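Local coordinates for GDSL-like Lipase/Acylhydrolase family protein (Neisseria meningitidis, PDB 4K3U) that probably removes O-acetyl groups from peptidoglycan as an esterase of the GDSL (SGNH) hydrolase family, at residues P38-L43 / E370-A375; G60-A65 / G349-A354; G87-A92 / I200-P205. One frame throughout, in Å; residues are numbered along the deposited sequence.

Contact 1 (P38-L43 / E370-A375)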
loop_
_atom_site.group_PDB
_atom_site.type_symbol
_atom_site.label_atom_id
_atom_site.label_comp_id
_atom_site.label_asym_id
_atom_site.label_seq_id
_atom_site.Cartn_x
_atom_site.Cartn_y
_atom_site.Cartn_z
ATOM N N PRO A 38 0.306 -5.759 20.362
ATOM C CA PRO A 38 0.090 -4.324 20.569
ATOM C C PRO A 38 -0.842 -3.688 19.531
ATOM O O PRO A 38 -1.558 -2.754 19.880
ATOM C CB PRO A 38 1.505 -3.730 20.473
ATOM C CG PRO A 38 2.365 -4.804 19.899
ATOM C CD PRO A 38 1.735 -6.101 20.294
ATOM N N TRP A 39 -0.859 -4.184 18.295
ATOM C CA TRP A 39 -1.655 -3.526 17.251
ATOM C C TRP A 39 -3.140 -3.899 17.336
ATOM O O TRP A 39 -4.013 -3.097 17.005
ATOM C CB TRP A 39 -1.091 -3.841 15.851
ATOM C CG TRP A 39 -1.204 -5.274 15.413
ATOM C CD1 TRP A 39 -0.247 -6.252 15.534
ATOM C CD2 TRP A 39 -2.334 -5.896 14.786
ATOM N NE1 TRP A 39 -0.716 -7.439 15.015
ATOM C CE2 TRP A 39 -1.993 -7.245 14.550
ATOM C CE3 TRP A 39 -3.603 -5.446 14.407
ATOM C CZ2 TRP A 39 -2.875 -8.142 13.953
ATOM C CZ3 TRP A 39 -4.473 -6.339 13.810
ATOM C CH2 TRP A 39 -4.103 -7.672 13.590
ATOM N N MET A 40 -3.435 -5.110 17.787
ATOM C CA MET A 40 -4.826 -5.484 18.013
ATOM C C MET A 40 -5.432 -4.630 19.125
ATOM O O MET A 40 -6.585 -4.204 19.038
ATOM C CB MET A 40 -4.934 -6.964 18.367
ATOM C CG MET A 40 -6.340 -7.421 18.737
ATOM S SD MET A 40 -7.447 -7.410 17.320
ATOM C CE MET A 40 -6.722 -8.683 16.298
ATOM N N LYS A 41 -4.636 -4.379 20.164
ATOM C CA LYS A 41 -5.100 -3.607 21.313
ATOM C C LYS A 41 -5.402 -2.172 20.898
ATOM O O LYS A 41 -6.410 -1.598 21.314
ATOM C CB LYS A 41 -4.076 -3.626 22.452
ATOM C CG LYS A 41 -4.650 -3.075 23.758
ATOM C CD LYS A 41 -3.597 -2.460 24.670
ATOM C CE LYS A 41 -4.270 -1.785 25.872
ATOM N NZ LYS A 41 -3.305 -1.171 26.832
ATOM N N LYS A 42 -4.548 -1.603 20.055
ATOM C CA LYS A 42 -4.829 -0.277 19.517
ATOM C C LYS A 42 -6.112 -0.268 18.668
ATOM O O LYS A 42 -6.929 0.662 18.757
ATOM C CB LYS A 42 -3.641 0.233 18.689
ATOM C CG LYS A 42 -3.867 1.622 18.143
ATOM C CD LYS A 42 -2.632 2.198 17.481
ATOM C CE LYS A 42 -3.014 3.491 16.780
ATOM N NZ LYS A 42 -1.850 4.214 16.223
ATOM N N LEU A 43 -6.294 -1.297 17.848
ATOM C CA LEU A 43 -7.474 -1.362 16.985
ATOM C C LEU A 43 -8.759 -1.553 17.801
ATOM O O LEU A 43 -9.772 -0.911 17.523
ATOM C CB LEU A 43 -7.330 -2.485 15.957
ATOM C CG LEU A 43 -8.478 -2.681 14.960
ATOM C CD1 LEU A 43 -8.820 -1.406 14.195
ATOM C CD2 LEU A 43 -8.121 -3.796 13.997
ATOM N N GLU A 370 -13.448 -10.701 11.578
ATOM C CA GLU A 370 -13.622 -11.933 12.341
ATOM C C GLU A 370 -12.464 -12.122 13.303
ATOM O O GLU A 370 -12.676 -12.478 14.462
ATOM C CB GLU A 370 -13.752 -13.140 11.407
ATOM C CG GLU A 370 -12.935 -14.361 11.817
ATOM C CD GLU A 370 -13.708 -15.359 12.669
ATOM O OE1 GLU A 370 -14.136 -15.003 13.789
ATOM O OE2 GLU A 370 -13.893 -16.508 12.212
ATOM N N LEU A 371 -11.246 -11.862 12.833
ATOM C CA LEU A 371 -10.063 -12.047 13.662
ATOM C C LEU A 371 -10.142 -11.119 14.869
ATOM O O LEU A 371 -9.794 -11.497 15.992
ATOM C CB LEU A 371 -8.783 -11.787 12.855
ATOM C CG LEU A 371 -7.429 -11.860 13.576
ATOM C CD1 LEU A 371 -7.087 -13.269 14.044
ATOM C CD2 LEU A 371 -6.329 -11.346 12.668
ATOM N N VAL A 372 -10.623 -9.907 14.630
ATOM C CA VAL A 372 -10.775 -8.908 15.686
ATOM C C VAL A 372 -11.916 -9.286 16.628
ATOM O O VAL A 372 -11.760 -9.229 17.850
ATOM C CB VAL A 372 -11.034 -7.501 15.087
ATOM C CG1 VAL A 372 -11.578 -6.557 16.130
ATOM C CG2 VAL A 372 -9.751 -6.941 14.470
ATOM N N ARG A 373 -13.050 -9.682 16.044
ATOM C CA ARG A 373 -14.247 -10.076 16.799
ATOM C C ARG A 373 -13.939 -11.193 17.794
ATOM O O ARG A 373 -14.329 -11.107 18.958
ATOM C CB ARG A 373 -15.369 -10.498 15.844
ATOM C CG ARG A 373 -16.617 -11.054 16.521
ATOM C CD ARG A 373 -17.477 -11.830 15.524
ATOM N NE ARG A 373 -16.703 -12.878 14.863
ATOM C CZ ARG A 373 -17.150 -13.644 13.872
ATOM N NH1 ARG A 373 -18.385 -13.493 13.407
ATOM N NH2 ARG A 373 -16.357 -14.566 13.345
ATOM N N SER A 374 -13.228 -12.228 17.351
ATOM C CA SER A 374 -12.656 -13.191 18.283
ATOM C C SER A 374 -11.694 -12.413 19.170
ATOM O O SER A 374 -10.476 -12.493 18.995
ATOM C CB SER A 374 -11.943 -14.337 17.553
ATOM O OG SER A 374 -10.694 -13.932 17.014
ATOM N N ALA A 375 -12.269 -11.653 20.109
ATOM C CA ALA A 375 -11.591 -10.577 20.840
ATOM C C ALA A 375 -10.171 -10.927 21.267
ATOM O O ALA A 375 -9.882 -11.036 22.453
ATOM C CB ALA A 375 -12.420 -10.178 22.061
#
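Met40 reaches across from helix 38-47 to Leu371 and Val372 near the end of helix 354-373, and it takes part in two of the four apolar pairs of this contact. Its CB already points at the other helix, and with CG anti to the backbone N (chi1 175°) the chain sets out in that direction. CB and CG span the gap between the helices without touching the partner. At the sulfur the contact begins: Met40 SD lies 3.7 Å from Val372 CG2 and 4.0 Å from Val372 CA. Two bends, at chi2 and chi3, then bring the terminal methyl beside Val372 and Leu371, where Met40 CE comes within 3.9 Å of Val372 CG2 and 4.2 Å of Leu371 CG. The side chain thus grasps one branch of the valine with two successive atoms. That same branch is met by the next turn of helix 38-47, as Leu43 CD2 approaches Val372 CG2 to 3.6 Å, the two side chains crossing at about a right angle. Beside it, Leu371 CD2 sits near the plane of the Trp39 ring, at its edge, 4.4 Å from Trp39 CH2. Trp81 of helix 68-81 touches both Leu43 and Val372, while Met322 of strand 322-325 touches Trp39 and Leu371. After Arg373 the helix ends: Ser374 OG donates to Leu371 O at 2.8 Å from above the carbonyl plane, and Ser374 centres an inverse gamma turn. What results is apolar helix-to-helix packing between the first and last helices of an SGNH-type alpha/beta domain.

Contact 2 (G60-A65 / G349-A354)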
loop_
_atom_site.group_PDB
_atom_site.type_symbol
_atom_site.label_atom_id
_atom_site.label_comp_id
_atom_site.label_asym_id
_atom_site.label_seq_id
_atom_site.Cartn_x
_atom_site.Cartn_y
_atom_site.Cartn_z
ATOM N N GLY A 60 2.489 -3.041 -2.560
ATOM C CA GLY A 60 2.435 -4.142 -3.511
ATOM C C GLY A 60 2.661 -3.835 -4.980
ATOM O O GLY A 60 3.389 -2.903 -5.342
ATOM N N ASP A 61 2.015 -4.632 -5.824
ATOM C CA ASP A 61 2.217 -4.590 -7.269
ATOM C C ASP A 61 0.998 -3.944 -7.922
ATOM O O ASP A 61 0.347 -3.123 -7.289
ATOM C CB ASP A 61 2.447 -6.002 -7.829
ATOM C CG ASP A 61 1.326 -6.978 -7.453
ATOM O OD1 ASP A 61 0.219 -6.531 -7.054
ATOM O OD2 ASP A 61 1.551 -8.209 -7.554
ATOM N N SER A 62 0.664 -4.373 -9.147
ATOM C CA SER A 62 -0.430 -3.780 -9.943
ATOM C C SER A 62 -1.795 -3.885 -9.289
ATOM O O SER A 62 -2.630 -2.985 -9.440
ATOM C CB SER A 62 -0.529 -4.427 -11.332
ATOM O OG SER A 62 0.705 -4.375 -12.020
ATOM N N HIS A 63 -2.035 -4.994 -8.598
ATOM C CA HIS A 63 -3.318 -5.201 -7.934
ATOM C C HIS A 63 -3.533 -4.086 -6.921
ATOM O O HIS A 63 -4.643 -3.591 -6.765
ATOM C CB HIS A 63 -3.378 -6.582 -7.251
ATOM C CG HIS A 63 -3.055 -7.721 -8.167
ATOM N ND1 HIS A 63 -3.734 -7.943 -9.346
ATOM C CD2 HIS A 63 -2.122 -8.704 -8.078
ATOM C CE1 HIS A 63 -3.233 -9.012 -9.946
ATOM N NE2 HIS A 63 -2.255 -9.492 -9.197
ATOM N N THR A 64 -2.451 -3.694 -6.251
ATOM C CA THR A 64 -2.468 -2.631 -5.259
ATOM C C THR A 64 -2.551 -1.267 -5.952
ATOM O O THR A 64 -3.360 -0.406 -5.595
ATOM C CB THR A 64 -1.201 -2.712 -4.353
ATOM O OG1 THR A 64 -1.261 -3.914 -3.578
ATOM C CG2 THR A 64 -1.087 -1.498 -3.402
ATOM N N ALA A 65 -1.725 -1.099 -6.973
ATOM C CA ALA A 65 -1.576 0.177 -7.657
ATOM C C ALA A 65 -2.869 0.651 -8.334
ATOM O O ALA A 65 -3.008 1.834 -8.629
ATOM C CB ALA A 65 -0.439 0.087 -8.677
ATOM N N GLY A 349 -6.135 -13.024 -17.775
ATOM C CA GLY A 349 -5.989 -14.087 -16.792
ATOM C C GLY A 349 -5.032 -13.763 -15.652
ATOM O O GLY A 349 -4.570 -14.659 -14.936
ATOM N N VAL A 350 -4.746 -12.475 -15.474
ATOM C CA VAL A 350 -3.792 -12.017 -14.468
ATOM C C VAL A 350 -4.395 -10.903 -13.609
ATOM O O VAL A 350 -4.489 -11.029 -12.386
ATOM C CB VAL A 350 -2.490 -11.531 -15.133
ATOM C CG1 VAL A 350 -1.502 -11.040 -14.087
ATOM C CG2 VAL A 350 -1.867 -12.669 -15.962
ATOM N N HIS A 351 -4.817 -9.819 -14.258
ATOM C CA HIS A 351 -5.438 -8.699 -13.560
ATOM C C HIS A 351 -6.936 -8.929 -13.377
ATOM O O HIS A 351 -7.533 -9.738 -14.070
ATOM C CB HIS A 351 -5.176 -7.392 -14.317
ATOM C CG HIS A 351 -3.722 -7.139 -14.565
ATOM N ND1 HIS A 351 -3.106 -7.443 -15.760
ATOM C CD2 HIS A 351 -2.754 -6.648 -13.759
ATOM C CE1 HIS A 351 -1.824 -7.134 -15.684
ATOM N NE2 HIS A 351 -1.584 -6.647 -14.482
ATOM N N PHE A 352 -7.537 -8.219 -12.434
ATOM C CA PHE A 352 -8.952 -8.397 -12.170
ATOM C C PHE A 352 -9.735 -7.205 -12.681
ATOM O O PHE A 352 -9.169 -6.174 -13.041
ATOM C CB PHE A 352 -9.213 -8.592 -10.675
ATOM C CG PHE A 352 -8.639 -9.862 -10.121
ATOM C CD1 PHE A 352 -7.285 -9.959 -9.827
ATOM C CD2 PHE A 352 -9.450 -10.965 -9.903
ATOM C CE1 PHE A 352 -6.740 -11.140 -9.321
ATOM C CE2 PHE A 352 -8.920 -12.150 -9.393
ATOM C CZ PHE A 352 -7.559 -12.237 -9.098
ATOM N N SER A 353 -11.045 -7.370 -12.720
ATOM C CA SER A 353 -11.948 -6.273 -13.029
ATOM C C SER A 353 -12.164 -5.511 -11.745
ATOM O O SER A 353 -11.824 -6.017 -10.667
ATOM C CB SER A 353 -13.284 -6.798 -13.564
ATOM O OG SER A 353 -13.930 -7.552 -12.547
ATOM N N ALA A 354 -12.748 -4.320 -11.853
ATOM C CA ALA A 354 -13.090 -3.529 -10.675
ATOM C C ALA A 354 -13.860 -4.349 -9.636
ATOM O O ALA A 354 -13.522 -4.326 -8.456
ATOM C CB ALA A 354 -13.911 -2.272 -11.087
#
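His63 and Phe352 share a polar partner: the hydroxyl of Tyr357 is hydrogen-bonded both to His63 ND1 and to the backbone N of Phe352, so one oxygen holds the two segments together, while the other imidazole nitrogen, His63 NE2, is bonded to Thr249 OG1. With both nitrogens engaged the rotation of the ring is fixed. Against it Phe352 forms an offset edge-to-face pair, its edge toward the imidazole face, with ring centroids 5.8 Å apart and planes at 67°. His63 CE1 meets the backbone of the partner segment at the ring edge, 3.4 Å from Val350 O and near the imidazole plane. One residue earlier, Ser62 faces His351: its CB is 4.0 Å from His351 CD2, close to the plane of that ring, while Ser62 OG, hydrogen-bonded instead to Gly218 N, is 4.1 Å from His351 NE2, near but not bonded. Val350 CG1 covers one face of the His351 ring at its centre, 4.2 Å above the plane. Asp61 caps the short helix that carries Ser62 and His63, its OD1 accepting from His63 N at 3.1 Å from above the carboxylate plane. Gly60-Asp61-Ser62-His63 is a GDSL-type sequence block, and Asp348, whose OD2 is hydrogen-bonded to His351 ND1, makes with that histidine the Asp-x-x-His block of the same family. Their meeting is consistent with the Ser-His-Asp catalytic triad of SGNH hydrolases.

Contact 3 (G87-A92 / I200-P205)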
loop_
_atom_site.group_PDB
_atom_site.type_symbol
_atom_site.label_atom_id
_atom_site.label_comp_id
_atom_site.label_asym_id
_atom_site.label_seq_id
_atom_site.Cartn_x
_atom_site.Cartn_y
_atom_site.Cartn_z
ATOM N N GLY A 87 -5.410 9.028 4.163
ATOM C CA GLY A 87 -4.108 8.439 4.392
ATOM C C GLY A 87 -3.023 8.925 3.451
ATOM O O GLY A 87 -3.067 10.054 2.956
ATOM N N TRP A 88 -2.036 8.061 3.226
ATOM C CA TRP A 88 -0.899 8.357 2.365
ATOM C C TRP A 88 -1.266 8.202 0.882
ATOM O O TRP A 88 -1.557 7.084 0.419
ATOM C CB TRP A 88 0.281 7.434 2.697
ATOM C CG TRP A 88 0.918 7.618 4.075
ATOM C CD1 TRP A 88 0.707 6.841 5.193
ATOM C CD2 TRP A 88 1.901 8.596 4.453
ATOM N NE1 TRP A 88 1.486 7.289 6.236
ATOM C CE2 TRP A 88 2.227 8.361 5.813
ATOM C CE3 TRP A 88 2.521 9.664 3.782
ATOM C CZ2 TRP A 88 3.147 9.151 6.512
ATOM C CZ3 TRP A 88 3.443 10.441 4.472
ATOM C CH2 TRP A 88 3.753 10.183 5.821
ATOM N N VAL A 89 -1.241 9.306 0.138
ATOM C CA VAL A 89 -1.610 9.279 -1.281
ATOM C C VAL A 89 -0.485 9.784 -2.184
ATOM O O VAL A 89 0.479 10.384 -1.693
ATOM C CB VAL A 89 -2.860 10.125 -1.538
ATOM C CG1 VAL A 89 -4.027 9.576 -0.736
ATOM C CG2 VAL A 89 -2.587 11.591 -1.179
ATOM N N TYR A 90 -0.615 9.559 -3.495
ATOM C CA TYR A 90 0.402 10.016 -4.448
ATOM C C TYR A 90 0.556 11.523 -4.357
ATOM O O TYR A 90 -0.401 12.220 -4.038
ATOM C CB TYR A 90 0.052 9.647 -5.891
ATOM C CG TYR A 90 -0.047 8.161 -6.207
ATOM C CD1 TYR A 90 0.542 7.201 -5.391
ATOM C CD2 TYR A 90 -0.733 7.728 -7.336
ATOM C CE1 TYR A 90 0.438 5.845 -5.694
ATOM C CE2 TYR A 90 -0.843 6.386 -7.644
ATOM C CZ TYR A 90 -0.253 5.450 -6.824
ATOM O OH TYR A 90 -0.375 4.125 -7.139
ATOM N N PRO A 91 1.757 12.036 -4.646
ATOM C CA PRO A 91 1.904 13.491 -4.735
ATOM C C PRO A 91 1.400 14.066 -6.066
ATOM O O PRO A 91 1.251 15.282 -6.162
ATOM C CB PRO A 91 3.412 13.689 -4.596
ATOM C CG PRO A 91 3.991 12.453 -5.196
ATOM C CD PRO A 91 3.047 11.341 -4.782
ATOM N N ALA A 92 1.163 13.217 -7.065
ATOM C CA ALA A 92 0.687 13.656 -8.380
ATOM C C ALA A 92 0.094 12.474 -9.140
ATOM O O ALA A 92 0.221 11.329 -8.689
ATOM C CB ALA A 92 1.824 14.293 -9.186
ATOM N N ILE A 200 2.009 11.761 0.486
ATOM C CA ILE A 200 1.486 12.799 1.355
ATOM C C ILE A 200 0.412 12.196 2.255
ATOM O O ILE A 200 -0.544 11.612 1.757
ATOM C CB ILE A 200 0.861 13.949 0.547
ATOM C CG1 ILE A 200 1.897 14.590 -0.376
ATOM C CG2 ILE A 200 0.221 14.983 1.470
ATOM C CD1 ILE A 200 1.283 15.491 -1.393
ATOM N N ASN A 201 0.567 12.329 3.569
ATOM C CA ASN A 201 -0.410 11.772 4.501
ATOM C C ASN A 201 -1.441 12.815 4.854
ATOM O O ASN A 201 -1.093 13.941 5.215
ATOM C CB ASN A 201 0.252 11.255 5.778
ATOM C CG ASN A 201 -0.707 10.394 6.628
ATOM O OD1 ASN A 201 -1.628 9.768 6.097
ATOM N ND2 ASN A 201 -0.501 10.384 7.945
ATOM N N ILE A 202 -2.711 12.443 4.741
ATOM C CA ILE A 202 -3.812 13.367 5.009
ATOM C C ILE A 202 -4.827 12.707 5.948
ATOM O O ILE A 202 -5.698 11.944 5.509
ATOM C CB ILE A 202 -4.494 13.811 3.701
ATOM C CG1 ILE A 202 -3.441 14.312 2.701
ATOM C CG2 ILE A 202 -5.519 14.900 3.970
ATOM C CD1 ILE A 202 -3.999 14.678 1.338
ATOM N N GLU A 203 -4.691 13.006 7.240
ATOM C CA GLU A 203 -5.414 12.320 8.310
ATOM C C GLU A 203 -6.460 13.229 8.942
ATOM O O GLU A 203 -6.208 14.416 9.152
ATOM C CB GLU A 203 -4.444 11.849 9.401
ATOM C CG GLU A 203 -3.940 10.450 9.249
ATOM C CD GLU A 203 -2.856 10.121 10.250
ATOM O OE1 GLU A 203 -2.688 10.882 11.233
ATOM O OE2 GLU A 203 -2.169 9.098 10.048
ATOM N N ASN A 204 -7.623 12.668 9.253
ATOM C CA ASN A 204 -8.666 13.392 9.972
ATOM C C ASN A 204 -8.362 13.360 11.487
ATOM O O ASN A 204 -8.058 12.305 12.045
ATOM C CB ASN A 204 -10.036 12.794 9.620
ATOM C CG ASN A 204 -11.032 12.828 10.774
ATOM O OD1 ASN A 204 -11.217 13.849 11.445
ATOM N ND2 ASN A 204 -11.704 11.699 10.991
ATOM N N PRO A 205 -8.403 14.532 12.144
ATOM C CA PRO A 205 -8.031 14.680 13.563
ATOM C C PRO A 205 -8.878 13.849 14.538
ATOM O O PRO A 205 -8.411 13.558 15.645
ATOM C CB PRO A 205 -8.235 16.177 13.825
ATOM C CG PRO A 205 -9.118 16.663 12.722
ATOM C CD PRO A 205 -8.790 15.817 11.536
#
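Gly87, Trp88 and Val89 pair antiparallel with Ile202, Asn201 and Ile200. Two hydrogen-bonded pairs flank one non-hydrogen-bonded pair: Val89 N gives to Ile200 O at 2.9 Å and Ile200 N to Val89 O at 3.0 Å, while Gly87 and Ile202 exchange a second couple of bonds, of which Ile202 N to Gly87 O measures 3.0 Å. Between them Trp88 and Asn201 bring their CA atoms to 4.1 Å, and Trp88 CA makes a CA-H...O contact with Ile200 O. The chain turns a corner at Trp88, just after Gly87 with its positive phi (82°).

Asn201 lies over one face of the indole, its amide stacked on the ring with planes 16° apart and its CG 3.8 Å from Trp88 NE1. On the sheet face carrying Val89 and Ile200 the contacts are apolar: Val89 CG2 reaches Ile202 CD1 at 4.2 Å, and Ile200 CD1 lies as far from Pro91 CB. Four backbone bonds are thus made within the ladder, while Trp88 N goes to Ser212 OG and the Asn201 backbone pairs with Ser150. The indole N-H is satisfied by Thr238 O and the Asn201 amide by Glu203 OE2, less surely placed, so the buried polar groups have partners while ring and amide stack.

From the N terminus, helix 38-47 comes first, and the last helix, 354-373, meets it where contact 1 closes the widest loop. Next, 60-65 leaves strand 53-60 of the central mixed sheet and meets 349-354 in contact 2, a loop lying wholly within the first. Contact 3 is innermost: 87-92 pairs with 200-205 and encloses an all-beta region without helices. The three nest and none cross. Contact 1 joins the terminal helices, contact 2 the probable active-site segments, and contact 3 ties the inserted beta region together. Contacts 2 and 3 touch, Ala65 O lying 3.8 Å from Tyr90 OH, whereas contact 1 stays about 18 Å from contact 2 between nearest atoms.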